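Serine proteinase inhibitor 1 (Myxoma virus, PDB 6BJ5) inhibits serine proteases as a viral serpin and is important for the virulence of myxoma virus. Local coordinates at residues 84-89 with 100-105. Residues are numbered along the deposited sequence; the frame is centred on the assembly and turned at random.
Sequences VPLRPE and TSVQRV
One face of the R104 guanidinium carries the L86 methyl CD2, 3.8 Å from NH2 of R104 and offset toward the rim; at the edge, CA of V84 lies in the plane. The pair joins the two flanks of the helix in a beta-alpha-beta unit of the serpin fold: 84-89 enters helix 88-98, and the segment 100-105 follows that helix and includes strand 103-105, an outermost strand of the large mixed sheet. CG of R104 sits beside the backbone N and anti to the carbonyl carbon (chi1 -44°); the chain, bent at chi2 and chi3, touches V80 and brings its guanidinium to V84 and L86. There NH1 is hydrogen-bonded to the carbonyl of D81, the last residue of strand 73-81; its approach to V84 O is too short to be trusted. L86 also meets V102 tip to tip, CD2 against CG1 at 3.9 Å, and both side chains rest on V80, with T91 and F94 of helix 88-98 alongside L86 and V102 respectively. The contact lies at the surface, its centre about 25 Å from the centre of the chain. Within 100-105, Q103 curls back so that NE2 donates to S101 O at 2.8 Å, from above the carbonyl plane.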
loop_
_atom_site.group_PDB
_atom_site.type_symbol
_atom_site.label_atom_id
_atom_site.label_comp_id
_atom_site.label_asym_id
_atom_site.label_seq_id
_atom_site.Cartn_x
_atom_site.Cartn_y
_atom_site.Cartn_z
ATOM N N VAL A 84 -20.167 2.310 -23.097
ATOM C CA VAL A 84 -19.643 0.943 -23.115
ATOM C C VAL A 84 -20.723 -0.086 -22.783
ATOM O O VAL A 84 -21.228 -0.127 -21.651
ATOM C CB VAL A 84 -18.485 0.794 -22.116
ATOM C CG1 VAL A 84 -17.940 -0.620 -22.159
ATOM C CG2 VAL A 84 -17.412 1.831 -22.358
ATOM N N PRO A 85 -21.059 -0.984 -23.702
ATOM C CA PRO A 85 -21.984 -2.065 -23.354
ATOM C C PRO A 85 -21.328 -3.032 -22.382
ATOM O O PRO A 85 -20.185 -3.448 -22.568
ATOM C CB PRO A 85 -22.278 -2.729 -24.702
ATOM C CG PRO A 85 -21.072 -2.423 -25.525
ATOM C CD PRO A 85 -20.614 -1.063 -25.102
ATOM N N LEU A 86 -22.042 -3.334 -21.313
ATOM C CA LEU A 86 -21.625 -4.312 -20.326
ATOM C C LEU A 86 -22.606 -5.472 -20.364
ATOM O O LEU A 86 -23.820 -5.250 -20.343
ATOM C CB LEU A 86 -21.565 -3.678 -18.931
ATOM C CG LEU A 86 -20.255 -3.034 -18.460
ATOM C CD1 LEU A 86 -19.408 -2.434 -19.551
ATOM C CD2 LEU A 86 -20.502 -2.033 -17.329
ATOM N N ARG A 87 -22.081 -6.697 -20.448
ATOM C CA ARG A 87 -22.910 -7.872 -20.225
ATOM C C ARG A 87 -23.658 -7.707 -18.909
ATOM O O ARG A 87 -23.039 -7.409 -17.884
ATOM C CB ARG A 87 -22.084 -9.160 -20.163
ATOM C CG ARG A 87 -21.077 -9.345 -21.284
ATOM C CD ARG A 87 -20.708 -10.828 -21.505
ATOM N NE ARG A 87 -19.693 -10.902 -22.549
ATOM C CZ ARG A 87 -19.963 -11.045 -23.841
ATOM N NH1 ARG A 87 -18.970 -11.070 -24.725
ATOM N NH2 ARG A 87 -21.224 -11.180 -24.250
ATOM N N PRO A 88 -24.975 -7.861 -18.899
ATOM C CA PRO A 88 -25.706 -7.740 -17.628
ATOM C C PRO A 88 -25.224 -8.696 -16.549
ATOM O O PRO A 88 -25.311 -8.360 -15.358
ATOM C CB PRO A 88 -27.164 -8.001 -18.043
ATOM C CG PRO A 88 -27.069 -8.726 -19.360
ATOM C CD PRO A 88 -25.858 -8.169 -20.040
ATOM N N GLU A 89 -24.683 -9.863 -16.921
ATOM C CA GLU A 89 -24.193 -10.802 -15.913
ATOM C C GLU A 89 -22.921 -10.313 -15.248
ATOM O O GLU A 89 -22.627 -10.731 -14.126
ATOM C CB GLU A 89 -23.951 -12.193 -16.508
ATOM C CG GLU A 89 -25.026 -12.671 -17.474
ATOM C CD GLU A 89 -24.826 -12.173 -18.900
ATOM O OE1 GLU A 89 -25.092 -12.951 -19.841
ATOM O OE2 GLU A 89 -24.387 -11.015 -19.085
ATOM N N THR A 100 -21.888 -3.136 -4.432
ATOM C CA THR A 100 -21.858 -1.832 -5.079
ATOM C C THR A 100 -22.097 -2.037 -6.568
ATOM O O THR A 100 -21.795 -3.099 -7.117
ATOM C CB THR A 100 -20.527 -1.101 -4.829
ATOM O OG1 THR A 100 -20.649 0.266 -5.227
ATOM C CG2 THR A 100 -19.399 -1.726 -5.635
ATOM N N SER A 101 -22.661 -1.019 -7.212
ATOM C CA SER A 101 -23.040 -1.103 -8.612
ATOM C C SER A 101 -22.078 -0.309 -9.472
ATOM O O SER A 101 -21.561 0.732 -9.049
ATOM C CB SER A 101 -24.468 -0.613 -8.852
ATOM O OG SER A 101 -25.404 -1.581 -8.405
ATOM N N VAL A 102 -21.826 -0.834 -10.672
ATOM C CA VAL A 102 -21.027 -0.108 -11.639
ATOM C C VAL A 102 -21.649 1.259 -11.863
ATOM O O VAL A 102 -22.868 1.390 -12.023
ATOM C CB VAL A 102 -20.941 -0.907 -12.947
ATOM C CG1 VAL A 102 -20.143 -0.124 -13.989
ATOM C CG2 VAL A 102 -20.320 -2.259 -12.683
ATOM N N GLN A 103 -20.809 2.285 -11.863
ATOM C CA GLN A 103 -21.260 3.665 -12.000
ATOM C C GLN A 103 -21.016 4.102 -13.438
ATOM O O GLN A 103 -19.866 4.238 -13.862
ATOM C CB GLN A 103 -20.521 4.584 -11.030
ATOM C CG GLN A 103 -20.693 4.195 -9.583
ATOM C CD GLN A 103 -22.132 4.300 -9.133
ATOM O OE1 GLN A 103 -22.777 5.334 -9.329
ATOM N NE2 GLN A 103 -22.645 3.234 -8.519
ATOM N N ARG A 104 -22.092 4.337 -14.184
ATOM C CA ARG A 104 -21.939 4.800 -15.556
ATOM C C ARG A 104 -21.618 6.286 -15.498
ATOM O O ARG A 104 -22.191 7.030 -14.697
ATOM C CB ARG A 104 -23.197 4.554 -16.392
ATOM C CG ARG A 104 -23.861 3.177 -16.229
ATOM C CD ARG A 104 -23.010 1.958 -16.501
ATOM N NE ARG A 104 -22.301 1.974 -17.767
ATOM C CZ ARG A 104 -22.480 1.081 -18.732
ATOM N NH1 ARG A 104 -21.761 1.177 -19.838
ATOM N NH2 ARG A 104 -23.373 0.102 -18.598
ATOM N N VAL A 105 -20.680 6.710 -16.338
ATOM C CA VAL A 105 -20.012 7.999 -16.208
ATOM C C VAL A 105 -19.653 8.428 -17.627
ATOM O O VAL A 105 -19.655 7.614 -18.551
ATOM C CB VAL A 105 -18.759 7.845 -15.294
ATOM C CG1 VAL A 105 -17.604 7.327 -16.078
ATOM C CG2 VAL A 105 -18.383 9.106 -14.560
#